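Local coordinates for protein gamma-resorcylate decarboxylase (Polaromonas, PDB 4QRO) that probably catalyses the manganese-dependent, non-oxidative decarboxylation of gamma-resorcylate (2,6-dihydroxybenzoate) to resorcinol, at residues N2-L7 with H50-M55; Q146-W151 with S203-K208; D280-S285 with K311-G316. One frame throughout, in Å; residues are numbered along the deposited sequence.

Interactions 1 and 3 are neighbours, with centres 11 Å apart: strand 4-11 meets both the end of the last barrel strand and helix 307-321, through probable hydrogen bonds Leu7 N to Ser285 OG and Ile5 N to Gly314 O, each 2.9 Å. Strand 4-11 of interaction 1 runs on to Glu8 and His10, and the segment 280-285 of interaction 3 leads to Asp287; with His164 these residues bind the manganese and also line the 2-nitroresorcinol pocket. The Phe284 side chain is about 13 Å from the metal. Interaction 2 packs the far outer layer, its centre 33 Å from interaction 1 and 27 Å from interaction 3.

Interaction 1: N2-L7 with H50-M55; sequences NGKIAL and HGIETM
The ammonium of Lys4 reaches across to the loop just ahead of strand 52-59 and gives a hydrogen bond to His50 O, 2.9 Å from NZ, with a weak second one to Gly51 O. Bends at the third and fourth torsions (chi3 -63°, chi4 -75°) curl the chain round to bring its end there. Met1 O is a further acceptor for NZ, so the buried charge is met by backbone carbonyls. Replacing Lys4 by an alanine is likely to leave the carbonyls of His50 and Gly51 without their ammonium partner and to open a gap beside Gly51.

The backbone of Lys4 binds as well. Its N donates to Gly51 O at 3.0 Å, while its O takes two N-H groups in the carbonyl plane, a shorter bond from Glu53 N (2.7 Å) and a longer one from Thr54 N (3.3 Å). This doubled acceptance marks a beta bulge: Lys4 pairs with Ile52 but Ile5 with Thr54. Beyond it regular parallel pairing resumes with Ala6 N to Thr54 O, 2.9 Å.

Packing completes the contact. Ile5 and Thr54 lie side by side on one face of the sheet, with CG1 of Ile5 4.1 Å from CB of Thr54; helix 307-321 covers Ile5 through Trp315, Ala318 and Gln319. On the other face the methyl of Ala6 lies 4.3 Å from Ile52 CG2 and also meets CG of Met55. Helices 42-49 and 293-302 cover Ile52 and Met55 there. Adjacent parallel strands, joined by a connection whose last helix, 42-49, packs on the sheet, make the beta-alpha-beta crossover that opens the (beta/alpha)8 barrel characteristic of the amidohydrolase superfamily.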
ATOM      1  N   ASN A   2      12.321  -3.739  30.199  1.00 53.74           N
ATOM      2  CA  ASN A   2      11.638  -4.965  30.604  1.00 54.00           C
ATOM      3  C   ASN A   2      10.125  -4.768  30.654  1.00 91.94           C
ATOM      4  O   ASN A   2       9.623  -3.644  30.717  1.00 59.17           O
ATOM      5  CB  ASN A   2      12.119  -5.437  31.988  1.00 82.82           C
ATOM      6  CG  ASN A   2      13.516  -6.031  31.961  1.00113.04           C
ATOM      7  OD1 ASN A   2      13.912  -6.693  31.000  1.00 58.01           O
ATOM      8  ND2 ASN A   2      14.268  -5.806  33.033  1.00100.90           N
ATOM      9  N   GLY A   3       9.399  -5.878  30.623  1.00 42.80           N
ATOM     10  CA  GLY A   3       7.961  -5.842  30.768  1.00 43.30           C
ATOM     11  C   GLY A   3       7.173  -5.652  29.480  1.00 34.31           C
ATOM     12  O   GLY A   3       5.980  -5.354  29.552  1.00 32.99           O
ATOM     13  N   LYS A   4       7.795  -5.832  28.307  1.00 28.10           N
ATOM     14  CA  LYS A   4       7.063  -5.617  27.058  1.00 39.57           C
ATOM     15  C   LYS A   4       6.072  -6.741  26.793  1.00 31.94           C
ATOM     16  O   LYS A   4       6.229  -7.892  27.256  1.00 33.05           O
ATOM     17  CB  LYS A   4       7.980  -5.456  25.837  1.00 28.94           C
ATOM     18  CG  LYS A   4       8.817  -4.182  25.844  1.00 34.98           C
ATOM     19  CD  LYS A   4       9.672  -4.024  24.592  1.00 37.54           C
ATOM     20  CE  LYS A   4      10.731  -5.113  24.414  1.00 36.40           C
ATOM     21  NZ  LYS A   4      11.921  -4.997  25.299  1.00 39.74           N
ATOM     22  N   ILE A   5       5.030  -6.374  26.068  1.00 30.74           N
ATOM     23  CA  ILE A   5       4.019  -7.308  25.644  1.00 31.00           C
ATOM     24  C   ILE A   5       4.069  -7.340  24.116  1.00 36.46           C
ATOM     25  O   ILE A   5       4.163  -6.302  23.472  1.00 32.54           O
ATOM     26  CB  ILE A   5       2.621  -6.886  26.145  1.00 29.07           C
ATOM     27  CG1 ILE A   5       2.578  -6.862  27.686  1.00 27.73           C
ATOM     28  CG2 ILE A   5       1.550  -7.785  25.542  1.00 32.93           C
ATOM     29  CD1 ILE A   5       1.367  -6.160  28.254  1.00 42.50           C
ATOM     30  N   ALA A   6       4.046  -8.541  23.559  1.00 29.46           N
ATOM     31  CA  ALA A   6       4.177  -8.747  22.118  1.00 26.77           C
ATOM     32  C   ALA A   6       3.019  -9.607  21.670  1.00 30.82           C
ATOM     33  O   ALA A   6       2.616 -10.513  22.415  1.00 32.59           O
ATOM     34  CB  ALA A   6       5.508  -9.377  21.827  1.00 29.19           C
ATOM     35  N   LEU A   7       2.396  -9.275  20.540  1.00 27.82           N
ATOM     36  CA  LEU A   7       1.177  -9.985  20.101  1.00 29.79           C
ATOM     37  C   LEU A   7       1.043 -10.392  18.634  1.00 31.70           C
ATOM     38  O   LEU A   7      -0.059 -10.652  18.173  1.00 30.41           O
ATOM     39  CB  LEU A   7      -0.081  -9.192  20.516  1.00 38.60           C
ATOM     40  CG  LEU A   7      -0.238  -7.766  19.982  1.00 36.40           C
ATOM     41  CD1 LEU A   7      -1.697  -7.464  19.698  1.00 36.83           C
ATOM     42  CD2 LEU A   7       0.359  -6.745  20.950  1.00 32.65           C
ATOM     43  N   HIS A  50      15.483 -10.302  26.077  1.00 35.67           N
ATOM     44  CA  HIS A  50      15.138  -9.092  25.295  1.00 39.43           C
ATOM     45  C   HIS A  50      13.902  -8.361  25.842  1.00 38.26           C
ATOM     46  O   HIS A  50      13.215  -7.633  25.127  1.00 33.29           O
ATOM     47  CB  HIS A  50      14.993  -9.466  23.809  1.00 38.96           C
ATOM     48  CG  HIS A  50      16.247 -10.049  23.240  1.00 39.86           C
ATOM     49  ND1 HIS A  50      17.354  -9.276  22.949  1.00 39.80           N
ATOM     50  CD2 HIS A  50      16.605 -11.332  22.992  1.00 35.47           C
ATOM     51  CE1 HIS A  50      18.327 -10.055  22.513  1.00 40.04           C
ATOM     52  NE2 HIS A  50      17.903 -11.308  22.539  1.00 35.84           N
ATOM     53  N   GLY A  51      13.652  -8.549  27.136  1.00 37.08           N
ATOM     54  CA  GLY A  51      12.726  -7.708  27.893  1.00 34.31           C
ATOM     55  C   GLY A  51      11.282  -7.840  27.494  1.00 32.82           C
ATOM     56  O   GLY A  51      10.550  -6.854  27.515  1.00 30.48           O
ATOM     57  N   ILE A  52      10.881  -9.044  27.069  1.00 38.26           N
ATOM     58  CA  ILE A  52       9.475  -9.356  26.798  1.00 33.03           C
ATOM     59  C   ILE A  52       8.876 -10.218  27.922  1.00 33.44           C
ATOM     60  O   ILE A  52       9.360 -11.320  28.201  1.00 33.40           O
ATOM     61  CB  ILE A  52       9.297 -10.115  25.467  1.00 31.86           C
ATOM     62  CG1 ILE A  52       9.852  -9.266  24.306  1.00 39.69           C
ATOM     63  CG2 ILE A  52       7.821 -10.421  25.267  1.00 33.01           C
ATOM     64  CD1 ILE A  52      10.075 -10.029  23.031  1.00 47.56           C
ATOM     65  N   GLU A  53       7.826  -9.703  28.545  1.00 35.28           N
ATOM     66  CA  GLU A  53       7.168 -10.382  29.664  1.00 38.92           C
ATOM     67  C   GLU A  53       6.098 -11.343  29.166  1.00 38.83           C
ATOM     68  O   GLU A  53       5.952 -12.423  29.709  1.00 35.51           O
ATOM     69  CB  GLU A  53       6.541  -9.363  30.647  1.00 34.91           C
ATOM     70  CG  GLU A  53       5.776  -9.964  31.843  1.00 46.66           C
ATOM     71  CD  GLU A  53       6.637 -10.860  32.747  1.00 63.69           C
ATOM     72  OE1 GLU A  53       6.063 -11.669  33.510  1.00 55.87           O
ATOM     73  OE2 GLU A  53       7.885 -10.776  32.707  1.00 54.84           O
ATOM     74  N   THR A  54       5.367 -10.940  28.132  1.00 32.46           N
ATOM     75  CA  THR A  54       4.169 -11.641  27.665  1.00 33.16           C
ATOM     76  C   THR A  54       4.160 -11.714  26.154  1.00 35.21           C
ATOM     77  O   THR A  54       4.366 -10.711  25.486  1.00 35.86           O
ATOM     78  CB  THR A  54       2.882 -10.898  28.087  1.00 33.58           C
ATOM     79  OG1 THR A  54       2.835 -10.768  29.512  1.00 41.71           O
ATOM     80  CG2 THR A  54       1.625 -11.636  27.572  1.00 42.01           C
ATOM     81  N   MET A  55       3.974 -12.910  25.623  1.00 29.38           N
ATOM     82  CA  MET A  55       3.644 -13.084  24.221  1.00 29.45           C
ATOM     83  C   MET A  55       2.217 -13.593  24.137  1.00 39.17           C
ATOM     84  O   MET A  55       1.824 -14.547  24.831  1.00 29.99           O
ATOM     85  CB  MET A  55       4.561 -14.132  23.555  1.00 34.99           C
ATOM     86  CG  MET A  55       5.887 -13.621  23.048  1.00 36.26           C
ATOM     87  SD  MET A  55       6.631 -14.971  22.107  1.00 38.78           S
ATOM     88  CE  MET A  55       8.048 -14.114  21.413  1.00 35.67           C
TER

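Interaction 2: Q146-W151 with S203-K208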
ATOM      1  N   GLN A 146     -23.116 -12.118   5.672  1.00 35.81           N
ATOM      2  CA  GLN A 146     -23.237 -13.302   6.524  1.00 40.33           C
ATOM      3  C   GLN A 146     -22.344 -13.207   7.790  1.00 42.92           C
ATOM      4  O   GLN A 146     -22.621 -13.884   8.782  1.00 31.33           O
ATOM      5  CB  GLN A 146     -23.047 -14.616   5.718  1.00 37.76           C
ATOM      6  CG  GLN A 146     -21.628 -14.924   5.189  1.00 34.86           C
ATOM      7  CD  GLN A 146     -21.342 -14.388   3.800  1.00 42.28           C
ATOM      8  OE1 GLN A 146     -21.915 -13.383   3.375  1.00 52.50           O
ATOM      9  NE2 GLN A 146     -20.428 -15.043   3.095  1.00 42.87           N
ATOM     10  N   TYR A 147     -21.307 -12.352   7.771  1.00 33.06           N
ATOM     11  CA  TYR A 147     -20.417 -12.167   8.936  1.00 33.76           C
ATOM     12  C   TYR A 147     -20.960 -11.237  10.018  1.00 32.85           C
ATOM     13  O   TYR A 147     -20.429 -11.217  11.126  1.00 35.10           O
ATOM     14  CB  TYR A 147     -18.978 -11.756   8.505  1.00 34.65           C
ATOM     15  CG  TYR A 147     -18.333 -12.917   7.835  1.00 30.87           C
ATOM     16  CD1 TYR A 147     -17.873 -14.009   8.579  1.00 32.01           C
ATOM     17  CD2 TYR A 147     -18.318 -13.018   6.446  1.00 32.64           C
ATOM     18  CE1 TYR A 147     -17.366 -15.141   7.943  1.00 29.25           C
ATOM     19  CE2 TYR A 147     -17.803 -14.135   5.810  1.00 44.36           C
ATOM     20  CZ  TYR A 147     -17.328 -15.198   6.563  1.00 33.92           C
ATOM     21  OH  TYR A 147     -16.830 -16.319   5.912  1.00 34.46           O
ATOM     22  N   TRP A 148     -22.029 -10.501   9.734  1.00 33.88           N
ATOM     23  CA  TRP A 148     -22.453  -9.437  10.654  1.00 31.60           C
ATOM     24  C   TRP A 148     -22.901  -9.998  12.024  1.00 40.79           C
ATOM     25  O   TRP A 148     -22.590  -9.416  13.052  1.00 41.26           O
ATOM     26  CB  TRP A 148     -23.479  -8.505   9.986  1.00 33.05           C
ATOM     27  CG  TRP A 148     -22.778  -7.556   9.014  1.00 37.78           C
ATOM     28  CD1 TRP A 148     -21.845  -7.897   8.084  1.00 45.32           C
ATOM     29  CD2 TRP A 148     -22.961  -6.134   8.897  1.00 45.86           C
ATOM     30  NE1 TRP A 148     -21.437  -6.788   7.383  1.00 44.83           N
ATOM     31  CE2 TRP A 148     -22.108  -5.690   7.858  1.00 42.85           C
ATOM     32  CE3 TRP A 148     -23.765  -5.192   9.565  1.00 39.26           C
ATOM     33  CZ2 TRP A 148     -22.033  -4.342   7.460  1.00 37.57           C
ATOM     34  CZ3 TRP A 148     -23.701  -3.849   9.167  1.00 42.35           C
ATOM     35  CH2 TRP A 148     -22.822  -3.439   8.130  1.00 39.48           C
ATOM     36  N   PRO A 149     -23.581 -11.158  12.042  1.00 44.10           N
ATOM     37  CA  PRO A 149     -23.841 -11.808  13.346  1.00 37.33           C
ATOM     38  C   PRO A 149     -22.578 -12.298  14.073  1.00 38.24           C
ATOM     39  O   PRO A 149     -22.541 -12.309  15.298  1.00 36.55           O
ATOM     40  CB  PRO A 149     -24.756 -12.994  12.979  1.00 41.01           C
ATOM     41  CG  PRO A 149     -25.379 -12.612  11.670  1.00 44.60           C
ATOM     42  CD  PRO A 149     -24.347 -11.786  10.946  1.00 40.36           C
ATOM     43  N   PHE A 150     -21.558 -12.724  13.336  1.00 32.64           N
ATOM     44  CA  PHE A 150     -20.284 -13.069  13.949  1.00 32.73           C
ATOM     45  C   PHE A 150     -19.671 -11.832  14.630  1.00 29.65           C
ATOM     46  O   PHE A 150     -19.213 -11.917  15.776  1.00 34.74           O
ATOM     47  CB  PHE A 150     -19.288 -13.684  12.931  1.00 37.42           C
ATOM     48  CG  PHE A 150     -17.858 -13.658  13.401  1.00 31.31           C
ATOM     49  CD1 PHE A 150     -17.358 -14.665  14.204  1.00 32.58           C
ATOM     50  CD2 PHE A 150     -17.011 -12.614  13.040  1.00 32.32           C
ATOM     51  CE1 PHE A 150     -16.041 -14.641  14.656  1.00 34.10           C
ATOM     52  CE2 PHE A 150     -15.701 -12.572  13.508  1.00 35.35           C
ATOM     53  CZ  PHE A 150     -15.215 -13.579  14.319  1.00 33.55           C
ATOM     54  N   TRP A 151     -19.668 -10.695  13.930  1.00 32.66           N
ATOM     55  CA  TRP A 151     -19.130  -9.443  14.496  1.00 26.24           C
ATOM     56  C   TRP A 151     -19.916  -8.999  15.724  1.00 31.94           C
ATOM     57  O   TRP A 151     -19.364  -8.440  16.668  1.00 35.54           O
ATOM     58  CB  TRP A 151     -19.103  -8.346  13.420  1.00 34.92           C
ATOM     59  CG  TRP A 151     -18.054  -8.615  12.340  1.00 31.77           C
ATOM     60  CD1 TRP A 151     -18.272  -8.841  11.001  1.00 35.75           C
ATOM     61  CD2 TRP A 151     -16.623  -8.667  12.519  1.00 30.68           C
ATOM     62  NE1 TRP A 151     -17.071  -9.070  10.355  1.00 31.26           N
ATOM     63  CE2 TRP A 151     -16.049  -8.941  11.256  1.00 32.11           C
ATOM     64  CE3 TRP A 151     -15.779  -8.499  13.623  1.00 30.99           C
ATOM     65  CZ2 TRP A 151     -14.662  -9.054  11.069  1.00 35.80           C
ATOM     66  CZ3 TRP A 151     -14.398  -8.618  13.444  1.00 29.71           C
ATOM     67  CH2 TRP A 151     -13.856  -8.896  12.180  1.00 28.83           C
ATOM     68  N   SER A 203     -17.870  -0.860   4.579  1.00 33.89           N
ATOM     69  CA  SER A 203     -19.113  -1.635   4.560  1.00 28.31           C
ATOM     70  C   SER A 203     -20.154  -1.104   5.496  1.00 38.97           C
ATOM     71  O   SER A 203     -21.310  -1.502   5.399  1.00 34.88           O
ATOM     72  CB  SER A 203     -18.851  -3.088   4.910  1.00 32.48           C
ATOM     73  OG  SER A 203     -18.391  -3.176   6.253  1.00 30.68           O
ATOM     74  N   GLY A 204     -19.753  -0.240   6.428  1.00 35.17           N
ATOM     75  CA  GLY A 204     -20.661   0.231   7.473  1.00 37.09           C
ATOM     76  C   GLY A 204     -20.692  -0.670   8.693  1.00 39.89           C
ATOM     77  O   GLY A 204     -21.483  -0.464   9.626  1.00 31.95           O
ATOM     78  N   LEU A 205     -19.816  -1.662   8.726  1.00 31.97           N
ATOM     79  CA  LEU A 205     -19.736  -2.563   9.894  1.00 36.08           C
ATOM     80  C   LEU A 205     -19.583  -1.812  11.214  1.00 42.96           C
ATOM     81  O   LEU A 205     -20.155  -2.193  12.242  1.00 31.92           O
ATOM     82  CB  LEU A 205     -18.543  -3.504   9.724  1.00 37.60           C
ATOM     83  CG  LEU A 205     -18.393  -4.574  10.784  1.00 35.55           C
ATOM     84  CD1 LEU A 205     -19.563  -5.555  10.667  1.00 45.78           C
ATOM     85  CD2 LEU A 205     -17.070  -5.307  10.585  1.00 37.52           C
ATOM     86  N   PHE A 206     -18.788  -0.755  11.197  1.00 30.95           N
ATOM     87  CA  PHE A 206     -18.471  -0.038  12.430  1.00 35.99           C
ATOM     88  C   PHE A 206     -19.506   1.017  12.817  1.00 32.64           C
ATOM     89  O   PHE A 206     -19.423   1.564  13.919  1.00 38.42           O
ATOM     90  CB  PHE A 206     -17.050   0.548  12.366  1.00 34.79           C
ATOM     91  CG  PHE A 206     -16.002  -0.484  12.075  1.00 33.27           C
ATOM     92  CD1 PHE A 206     -15.671  -1.449  13.019  1.00 32.65           C
ATOM     93  CD2 PHE A 206     -15.358  -0.516  10.847  1.00 30.47           C
ATOM     94  CE1 PHE A 206     -14.738  -2.430  12.730  1.00 34.78           C
ATOM     95  CE2 PHE A 206     -14.417  -1.486  10.559  1.00 33.53           C
ATOM     96  CZ  PHE A 206     -14.098  -2.441  11.500  1.00 32.50           C
ATOM     97  N   ASP A 207     -20.456   1.301  11.920  1.00 35.68           N
ATOM     98  CA  ASP A 207     -21.670   2.068  12.267  1.00 35.40           C
ATOM     99  C   ASP A 207     -22.584   1.179  13.119  1.00 41.12           C
ATOM    100  O   ASP A 207     -23.165   1.613  14.113  1.00 39.70           O
ATOM    101  CB  ASP A 207     -22.424   2.481  11.008  1.00 33.58           C
ATOM    102  CG  ASP A 207     -21.669   3.494  10.173  1.00 33.92           C
ATOM    103  OD1 ASP A 207     -20.883   4.269  10.750  1.00 34.42           O
ATOM    104  OD2 ASP A 207     -21.891   3.522   8.946  1.00 38.59           O
ATOM    105  N   LYS A 208     -22.698  -0.077  12.726  1.00 41.15           N
ATOM    106  CA  LYS A 208     -23.560  -1.041  13.439  1.00 32.86           C
ATOM    107  C   LYS A 208     -22.942  -1.569  14.749  1.00 41.93           C
ATOM    108  O   LYS A 208     -23.639  -1.739  15.755  1.00 41.45           O
ATOM    109  CB  LYS A 208     -23.845  -2.207  12.491  1.00 37.51           C
ATOM    110  CG  LYS A 208     -24.700  -3.324  13.082  1.00 46.77           C
ATOM    111  CD  LYS A 208     -26.081  -2.822  13.464  1.00 60.43           C
ATOM    112  CE  LYS A 208     -26.912  -3.933  14.077  1.00 88.03           C
ATOM    113  NZ  LYS A 208     -28.113  -3.369  14.743  1.00 74.95           N
TER
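Leu205 sets its two methyls against two indoles whose planes stand nearly at right angles to each other. CD1 lies over the face of Trp148, 3.8 Å from the centroid of the five-membered ring, and CD2 over the face of Trp151, 3.6 Å from the centroid of its five-membered ring. Both approaches run close to the ring normals, 10° and 4° off, so each is a CH-pi contact. CD1 also reaches the rim of the second indole, 3.5 Å from Trp151 CD1. In Leu205, CG anti to the backbone N (chi1 -175°) sends the branch out between the two indoles, one methyl to each.

The six-membered ring of Trp148 runs on toward the helix start. Its CH2 is 3.5 Å from Leu205 N, and Ser203 O lies in the ring plane at the edge, 3.6 Å from CZ2. Lys208 approaches obliquely, CB 3.7 Å from CZ3. On the side of Trp151 opposite Leu205, Phe150 CD2 lies over the ring.

Polar ends are tied down nearby: Trp148 NE1 bonds to Asp143 O and Trp151 NE1 to Tyr142 O. Ser203 OG accepts from Leu205 N in an ST turn and also bonds to Leu200 O, while Gly204, at positive phi, ends the preceding helix 188-202 and stands as N-cap of helix 205-208. Trp151 also touches Ile214, which places it against strand 214-216 of the barrel. The Leu205 packing thus joins helix 148-157 to helix 205-208 in the outer layer of the (beta/alpha)8 barrel.

Interaction 3: D280-S285 with K311-G316; sequences DRILFS and KKIGWG
Phe284 and Ile313 tie the end of the last strand of the (beta/alpha)8 barrel to helix 307-321, which lies against its outside. The backbone hydrogen bond between them runs from Phe284 N to Ile313 O, 2.8 Å and fairly straight at 156°, with the donor tilted out of the carbonyl plane. Ile313 also offers a CA-H...O contact to Ile282 O, its CA 3.5 Å from that oxygen. The same carbonyl accepts a hydrogen bond from Asn317 ND2, one turn further along the helix, which widens to a pi-type turn at 312-316. Strand and helix are therefore linked through backbone atoms as well as side chains, and Gly314 O passes the connection on to Ile5 of the first strand.

At the exposed end of the contact Asp280 and Lys312 form a salt bridge whose exact geometry is doubtful because OD1 of Asp280 is poorly placed in the model. Lys312 NZ has a second carboxylate partner in Asp309.

Apolar packing centres on Ile313. The side chains of Ile282 and Ile313 run alongside each other, with CG2 of Ile313 4.0 Å from CG2 of Ile282; CD1 of Ile313 reaches CB and CG2 of Ile282 as well. Helix 267-276 adds Leu270, Ala273 and Ile274 around Ile282. CG of Phe284 stands anti to its N (chi1 177°), which carries the ring away from the helix to meet Phe300 and Lys4. Where the chain leaves the strand, Phe284 CB rests 4.0 Å from Gly314 CA.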
ATOM      1  N   ASP A 280      -1.216   6.034  21.203  1.00 28.31           N
ATOM      2  CA  ASP A 280      -2.169   5.244  22.025  1.00 31.32           C
ATOM      3  C   ASP A 280      -2.714   4.025  21.300  1.00 37.48           C
ATOM      4  O   ASP A 280      -3.240   3.128  21.949  1.00 31.92           O
ATOM      5  CB  ASP A 280      -3.393   6.090  22.436  1.00 33.57           C
ATOM      6  CG  ASP A 280      -3.067   7.151  23.481  1.00 53.30           C
ATOM      7  OD1 ASP A 280      -2.003   7.089  24.087  1.00 39.47           O
ATOM      8  OD2 ASP A 280      -3.891   8.059  23.692  1.00 53.58           O
ATOM      9  N   ARG A 281      -2.610   3.999  19.969  1.00 30.24           N
ATOM     10  CA  ARG A 281      -3.145   2.898  19.142  0.50 21.49           C
ATOM     11  C   ARG A 281      -2.061   2.091  18.442  1.00 28.27           C
ATOM     12  O   ARG A 281      -2.343   1.341  17.504  1.00 34.04           O
ATOM     13  CB  ARG A 281      -4.154   3.435  18.122  0.50 22.94           C
ATOM     14  CG  ARG A 281      -5.394   3.978  18.804  0.50 23.11           C
ATOM     15  CD  ARG A 281      -6.493   4.410  17.860  0.50 20.33           C
ATOM     16  NE  ARG A 281      -7.700   4.682  18.624  0.50 33.07           N
ATOM     17  CZ  ARG A 281      -8.710   3.832  18.749  0.50 29.05           C
ATOM     18  NH1 ARG A 281      -8.690   2.662  18.113  0.50 23.40           N
ATOM     19  NH2 ARG A 281      -9.761   4.173  19.480  0.50 28.87           N
ATOM     20  N   ILE A 282      -0.828   2.213  18.928  1.00 28.28           N
ATOM     21  CA  ILE A 282       0.310   1.483  18.404  1.00 28.41           C
ATOM     22  C   ILE A 282       0.849   0.522  19.477  1.00 29.58           C
ATOM     23  O   ILE A 282       1.029   0.905  20.620  1.00 30.66           O
ATOM     24  CB  ILE A 282       1.390   2.454  17.885  1.00 27.42           C
ATOM     25  CG1 ILE A 282       0.760   3.313  16.774  1.00 30.74           C
ATOM     26  CG2 ILE A 282       2.549   1.680  17.284  1.00 32.33           C
ATOM     27  CD1 ILE A 282       1.641   4.434  16.267  1.00 31.81           C
ATOM     28  N   LEU A 283       1.042  -0.738  19.077  1.00 28.79           N
ATOM     29  CA  LEU A 283       1.461  -1.793  19.957  1.00 29.34           C
ATOM     30  C   LEU A 283       2.769  -2.426  19.478  1.00 27.59           C
ATOM     31  O   LEU A 283       2.915  -2.719  18.301  1.00 30.50           O
ATOM     32  CB  LEU A 283       0.381  -2.879  19.999  1.00 28.01           C
ATOM     33  CG  LEU A 283      -1.088  -2.424  20.124  1.00 38.84           C
ATOM     34  CD1 LEU A 283      -2.067  -3.595  20.141  1.00 43.12           C
ATOM     35  CD2 LEU A 283      -1.275  -1.626  21.372  1.00 30.56           C
ATOM     36  N   PHE A 284       3.686  -2.678  20.414  1.00 28.11           N
ATOM     37  CA  PHE A 284       4.884  -3.447  20.120  1.00 30.31           C
ATOM     38  C   PHE A 284       4.498  -4.864  19.707  1.00 35.43           C
ATOM     39  O   PHE A 284       3.555  -5.431  20.234  1.00 29.64           O
ATOM     40  CB  PHE A 284       5.842  -3.456  21.321  1.00 26.41           C
ATOM     41  CG  PHE A 284       7.088  -4.299  21.109  1.00 30.23           C
ATOM     42  CD1 PHE A 284       8.107  -3.883  20.272  1.00 34.68           C
ATOM     43  CD2 PHE A 284       7.214  -5.529  21.727  1.00 28.76           C
ATOM     44  CE1 PHE A 284       9.245  -4.656  20.108  1.00 29.78           C
ATOM     45  CE2 PHE A 284       8.327  -6.305  21.555  1.00 30.87           C
ATOM     46  CZ  PHE A 284       9.346  -5.881  20.728  1.00 32.88           C
ATOM     47  N   SER A 285       5.184  -5.392  18.698  1.00 29.29           N
ATOM     48  CA  SER A 285       5.112  -6.818  18.355  1.00 29.13           C
ATOM     49  C   SER A 285       6.317  -7.118  17.501  1.00 36.12           C
ATOM     50  O   SER A 285       6.973  -6.197  17.025  1.00 30.54           O
ATOM     51  CB  SER A 285       3.826  -7.162  17.609  1.00 30.47           C
ATOM     52  OG  SER A 285       2.721  -7.160  18.516  1.00 36.91           O
ATOM     53  N   LYS A 311       6.861   3.434  26.720  1.00 31.60           N
ATOM     54  CA  LYS A 311       6.136   2.571  27.689  1.00 34.18           C
ATOM     55  C   LYS A 311       4.724   2.191  27.224  1.00 34.86           C
ATOM     56  O   LYS A 311       4.311   1.053  27.396  1.00 34.67           O
ATOM     57  CB  LYS A 311       6.077   3.235  29.062  1.00 35.94           C
ATOM     58  CG  LYS A 311       7.435   3.376  29.732  1.00 40.06           C
ATOM     59  CD  LYS A 311       7.340   4.215  31.008  1.00 49.07           C
ATOM     60  CE  LYS A 311       8.728   4.513  31.557  1.00 69.80           C
ATOM     61  NZ  LYS A 311       8.667   5.269  32.836  1.00 96.39           N
ATOM     62  N   LYS A 312       3.992   3.124  26.609  1.00 29.74           N
ATOM     63  CA  LYS A 312       2.662   2.836  26.133  1.00 25.20           C
ATOM     64  C   LYS A 312       2.702   1.801  25.013  1.00 35.24           C
ATOM     65  O   LYS A 312       2.015   0.783  25.059  1.00 29.03           O
ATOM     66  CB  LYS A 312       1.958   4.094  25.633  1.00 28.15           C
ATOM     67  CG  LYS A 312       1.479   4.978  26.756  1.00 35.60           C
ATOM     68  CD  LYS A 312       1.445   6.441  26.356  1.00 43.64           C
ATOM     69  CE  LYS A 312       0.304   6.708  25.429  1.00 45.65           C
ATOM     70  NZ  LYS A 312       0.438   8.064  24.828  1.00 90.28           N
ATOM     71  N   ILE A 313       3.527   2.053  24.008  1.00 29.16           N
ATOM     72  CA  ILE A 313       3.629   1.132  22.881  1.00 29.67           C
ATOM     73  C   ILE A 313       4.250  -0.207  23.304  1.00 33.65           C
ATOM     74  O   ILE A 313       3.851  -1.239  22.798  1.00 29.80           O
ATOM     75  CB  ILE A 313       4.440   1.753  21.710  1.00 28.40           C
ATOM     76  CG1 ILE A 313       3.687   2.982  21.187  1.00 27.29           C
ATOM     77  CG2 ILE A 313       4.646   0.743  20.590  1.00 28.28           C
ATOM     78  CD1 ILE A 313       4.469   3.810  20.167  1.00 29.57           C
ATOM     79  N   GLY A 314       5.195  -0.167  24.245  1.00 27.78           N
ATOM     80  CA  GLY A 314       5.902  -1.346  24.722  1.00 30.44           C
ATOM     81  C   GLY A 314       4.992  -2.291  25.490  1.00 29.39           C
ATOM     82  O   GLY A 314       5.069  -3.525  25.313  1.00 31.68           O
ATOM     83  N   TRP A 315       4.132  -1.729  26.325  1.00 28.15           N
ATOM     84  CA  TRP A 315       3.252  -2.549  27.177  1.00 35.09           C
ATOM     85  C   TRP A 315       1.969  -1.889  27.674  1.00 38.17           C
ATOM     86  O   TRP A 315       0.972  -2.563  27.855  1.00 32.72           O
ATOM     87  CB  TRP A 315       4.031  -3.091  28.380  1.00 29.51           C
ATOM     88  CG  TRP A 315       4.699  -2.060  29.244  1.00 33.65           C
ATOM     89  CD1 TRP A 315       6.007  -1.635  29.161  1.00 39.14           C
ATOM     90  CD2 TRP A 315       4.120  -1.348  30.350  1.00 36.06           C
ATOM     91  NE1 TRP A 315       6.256  -0.690  30.127  1.00 44.91           N
ATOM     92  CE2 TRP A 315       5.118  -0.483  30.860  1.00 39.44           C
ATOM     93  CE3 TRP A 315       2.849  -1.336  30.944  1.00 51.32           C
ATOM     94  CZ2 TRP A 315       4.889   0.373  31.957  1.00 52.65           C
ATOM     95  CZ3 TRP A 315       2.617  -0.473  32.032  1.00 66.28           C
ATOM     96  CH2 TRP A 315       3.633   0.367  32.518  1.00 54.65           C
ATOM     97  N   GLY A 316       1.987  -0.592  27.956  1.00 29.33           N
ATOM     98  CA  GLY A 316       0.778   0.057  28.482  1.00 34.63           C
ATOM     99  C   GLY A 316      -0.472  -0.102  27.635  1.00 33.89           C
ATOM    100  O   GLY A 316      -1.538  -0.421  28.171  1.00 31.43           O
TER